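TRNA(Ile2) 2-agmatinylcytidine synthetase TiaS (Archaeoglobus fulgidus, PDB 5XOB) catalyses the ATP-dependent attachment of agmatine to the wobble cytidine (C34) of an isoleucine tRNA, which changes its codon specificity from AUG to AUA. Local coordinates at residues A[219-222]-A[223-227]; A[405-408]-A[409-412]. One frame throughout, in Å; residues are numbered along the deposited sequence.

How the interactions relate
Interaction 1 is the capped first two turns of helix 221-230, within the FLD domain; interaction 2 is a tight 3-10 turn in the loop between strands 392-395 and 416-417. Their centres lie about 18 Å apart, yet they touch through one long-range pair: OE2 of Glu219, the residue just before the helix cap, forms a salt bridge with NH1 of Arg410 at 3.3 Å. This pair ties the FLD domain to the C-terminal loop, which also packs on strand 335-338. Neither contact supplies a ligand to the magnesium site, with Asp8 and Thr18, or to the zinc, held by Cys352, Cys355, Cys370 and Cys373.

Interaction 1 of 2, residues A[219-222]-A[223-227]; sequences ESVE and ALYKA
The hydroxyl OG of Ser220 accepts the backbone N-H of Ala223 at 2.9 Å, with an N-H...O angle of 163°, and so caps the first turn of helix 221-230. This is the classic N-cap: the first amides of a helix have no preceding carbonyl to bind, and the short serine side chain supplies the missing acceptor. Its OG sits between the backbone N and the carbonyl carbon (chi1 69°), which brings it back to the N-H of Ala223, three residues on. Ala223, whose methyl lies 3.1 Å from the same OG, leaves room for the cap with its small side chain. From here the regular i to i+4 bonding takes over, Ser220 O accepting from Leu224 N at 3.1 Å, Val221 O from Tyr225 N at 3.0 Å and Glu222 O from Lys226 N.

Two pairs of side chains are each spaced one helical turn apart, and within each pair the two lie side by side and point the same way. Val221 and Tyr225 sit at the margin of the sheet-facing side, where branch CG1 of Val221 approaches the tyrosine ring obliquely, reaching CE2 at 3.4 Å. Glu222 and Lys226 are on the exposed side, Glu222 with CG trans to its backbone N (chi1 173°), and OE1 meets NZ in a long salt bridge of 3.7 Å. The spacing of four suits this oppositely charged pair, and an acidic residue in the first turn would probably also be stabilised by the positive end of the helix.

The helix follows edge strand 212-218 and leads to strand 239-244, a beta-alpha-beta crossover that skips over strand 157-163 between them. On the sheet side Leu224 rests on Leu158 and Leu160, while Val221 and Tyr225 both reach Ile241; Ala227 packs on Met183 and Leu187 of helix 177-187.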
# COMPACT_ATOMS: atom_id res chain seq x y z
N GLU A 219 -15.05 -4.83 -0.06
CA GLU A 219 -15.23 -5.72 -1.21
C GLU A 219 -16.56 -5.55 -1.94
O GLU A 219 -16.69 -5.94 -3.11
CB GLU A 219 -15.08 -7.17 -0.75
CG GLU A 219 -13.75 -7.49 -0.08
CD GLU A 219 -12.57 -7.58 -1.04
OE1 GLU A 219 -12.76 -7.77 -2.27
OE2 GLU A 219 -11.43 -7.47 -0.56
N SER A 220 -17.57 -4.99 -1.27
CA SER A 220 -18.88 -4.84 -1.89
C SER A 220 -19.50 -3.52 -1.54
O SER A 220 -19.16 -2.90 -0.53
CB SER A 220 -19.81 -5.96 -1.43
OG SER A 220 -20.16 -5.81 -0.06
N VAL A 221 -20.44 -3.12 -2.38
CA VAL A 221 -21.19 -1.90 -2.14
C VAL A 221 -22.04 -2.13 -0.89
O VAL A 221 -22.12 -1.26 -0.03
CB VAL A 221 -22.06 -1.50 -3.36
CG1 VAL A 221 -22.77 -0.18 -3.11
CG2 VAL A 221 -21.21 -1.41 -4.62
N GLU A 222 -22.64 -3.32 -0.80
CA GLU A 222 -23.47 -3.72 0.35
C GLU A 222 -22.74 -3.51 1.68
O GLU A 222 -23.25 -2.84 2.57
CB GLU A 222 -23.87 -5.20 0.22
CG GLU A 222 -24.60 -5.79 1.44
CD GLU A 222 -24.76 -7.31 1.39
OE1 GLU A 222 -24.18 -8.00 2.27
OE2 GLU A 222 -25.45 -7.81 0.48
N ALA A 223 -21.55 -4.09 1.79
CA ALA A 223 -20.74 -4.00 3.01
C ALA A 223 -20.39 -2.56 3.32
O ALA A 223 -20.41 -2.14 4.48
CB ALA A 223 -19.47 -4.82 2.84
N LEU A 224 -20.05 -1.81 2.28
CA LEU A 224 -19.60 -0.43 2.45
C LEU A 224 -20.70 0.43 3.06
O LEU A 224 -20.47 1.12 4.06
CB LEU A 224 -19.10 0.15 1.11
CG LEU A 224 -17.59 0.43 0.94
CD1 LEU A 224 -16.70 -0.23 1.98
CD2 LEU A 224 -17.13 0.06 -0.46
N TYR A 225 -21.89 0.39 2.48
CA TYR A 225 -23.01 1.16 3.01
C TYR A 225 -23.42 0.67 4.41
O TYR A 225 -23.82 1.48 5.26
CB TYR A 225 -24.21 1.13 2.04
CG TYR A 225 -24.06 2.05 0.84
CD1 TYR A 225 -23.66 3.38 0.99
CD2 TYR A 225 -24.35 1.60 -0.45
CE1 TYR A 225 -23.54 4.23 -0.11
CE2 TYR A 225 -24.23 2.44 -1.55
CZ TYR A 225 -23.82 3.75 -1.37
OH TYR A 225 -23.70 4.59 -2.46
N LYS A 226 -23.31 -0.63 4.66
CA LYS A 226 -23.47 -1.18 6.01
C LYS A 226 -22.48 -0.56 6.99
O LYS A 226 -22.86 -0.14 8.08
CB LYS A 226 -23.29 -2.69 6.02
CG LYS A 226 -24.51 -3.44 5.54
CD LYS A 226 -24.27 -4.94 5.56
CE LYS A 226 -25.57 -5.70 5.37
NZ LYS A 226 -25.39 -7.16 5.61
N ALA A 227 -21.22 -0.50 6.58
CA ALA A 227 -20.19 0.17 7.37
C ALA A 227 -20.63 1.59 7.71
O ALA A 227 -20.51 2.04 8.85
CB ALA A 227 -18.87 0.19 6.62

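Interaction 2 of 2, residues A[405-408]-A[409-412]; sequences SKPL and IRMN
The guanidinium of Arg410 is approached obliquely by the lysine chain of Lys406, whose CE stands 4.4 Å from NH2, while the ring of Pro407 lies side by side with the base of the arginine, CD to CG 4.1 Å. The backbone that carries them makes a 3-10 turn: Arg410 N bonds to Pro407 O at 3.0 Å and Met411 N to Leu408 O at 2.8 Å, both donors above the carbonyl planes. Proline suits the position before the turn, since it needs no N-H there. Arg410 is bent at chi2 and chi3, and its NH2 goes to Asp155 and to the carbonyl of Ala247; Lys406 NZ makes a long, weak ion pair to that same Asp155, so the shared acid probably eases the closeness of the two cations.

Lys406 is fully extended, its aliphatic run lying across Met411, CG to CG 3.9 Å, and its CE beside Arg410 O. An alanine here is likely to leave Met411 CG without its cover on that side and Asp155 without its second, weaker cation. On another side of the methionine, its SD lies 4.0 Å from CD2 of Leu408.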
# COMPACT_ATOMS: atom_id res chain seq x y z
N SER A 405 -0.56 -1.81 -1.11
CA SER A 405 -0.19 -3.10 -0.52
C SER A 405 -1.39 -4.04 -0.41
O SER A 405 -2.35 -3.75 0.33
CB SER A 405 0.42 -2.91 0.88
OG SER A 405 1.63 -2.18 0.83
N LYS A 406 -1.32 -5.16 -1.14
CA LYS A 406 -2.27 -6.26 -1.00
C LYS A 406 -2.12 -6.91 0.38
O LYS A 406 -1.04 -7.42 0.71
CB LYS A 406 -2.06 -7.30 -2.09
CG LYS A 406 -3.16 -8.35 -2.17
CD LYS A 406 -3.08 -9.11 -3.48
CE LYS A 406 -4.29 -10.02 -3.70
NZ LYS A 406 -4.21 -10.72 -5.01
N PRO A 407 -3.19 -6.89 1.19
CA PRO A 407 -3.12 -7.47 2.52
C PRO A 407 -3.29 -8.98 2.47
O PRO A 407 -3.91 -9.51 1.54
CB PRO A 407 -4.30 -6.82 3.26
CG PRO A 407 -4.87 -5.80 2.33
CD PRO A 407 -4.50 -6.26 0.96
N LEU A 408 -2.75 -9.66 3.47
CA LEU A 408 -2.78 -11.11 3.51
C LEU A 408 -4.19 -11.61 3.35
O LEU A 408 -4.45 -12.51 2.56
CB LEU A 408 -2.18 -11.64 4.81
CG LEU A 408 -0.65 -11.55 4.85
CD1 LEU A 408 -0.10 -12.16 6.13
CD2 LEU A 408 -0.03 -12.23 3.64
N ILE A 409 -5.12 -11.00 4.08
CA ILE A 409 -6.49 -11.45 4.07
C ILE A 409 -7.07 -11.58 2.65
O ILE A 409 -7.93 -12.43 2.41
CB ILE A 409 -7.38 -10.54 4.94
CG1 ILE A 409 -8.67 -11.26 5.34
CG2 ILE A 409 -7.69 -9.22 4.23
CD1 ILE A 409 -8.44 -12.45 6.25
N ARG A 410 -6.58 -10.77 1.70
CA ARG A 410 -7.07 -10.82 0.32
C ARG A 410 -6.29 -11.77 -0.60
O ARG A 410 -6.52 -11.78 -1.82
CB ARG A 410 -7.07 -9.42 -0.30
CG ARG A 410 -7.92 -8.39 0.42
CD ARG A 410 -8.71 -7.53 -0.56
NE ARG A 410 -7.96 -7.24 -1.78
CZ ARG A 410 -8.40 -7.44 -3.03
NH1 ARG A 410 -9.62 -7.91 -3.28
NH2 ARG A 410 -7.60 -7.14 -4.05
N MET A 411 -5.38 -12.55 -0.04
CA MET A 411 -4.57 -13.48 -0.82
C MET A 411 -5.01 -14.91 -0.55
O MET A 411 -5.36 -15.27 0.58
CB MET A 411 -3.09 -13.30 -0.49
CG MET A 411 -2.60 -11.87 -0.63
SD MET A 411 -0.85 -11.64 -0.22
CE MET A 411 -0.09 -12.68 -1.47
N ASN A 412 -4.97 -15.74 -1.60
CA ASN A 412 -5.52 -17.09 -1.55
C ASN A 412 -4.41 -18.11 -1.30
O ASN A 412 -4.27 -19.08 -2.05
CB ASN A 412 -6.25 -17.39 -2.87
CG ASN A 412 -7.61 -18.04 -2.66
OD1 ASN A 412 -8.64 -17.48 -3.04
ND2 ASN A 412 -7.62 -19.22 -2.05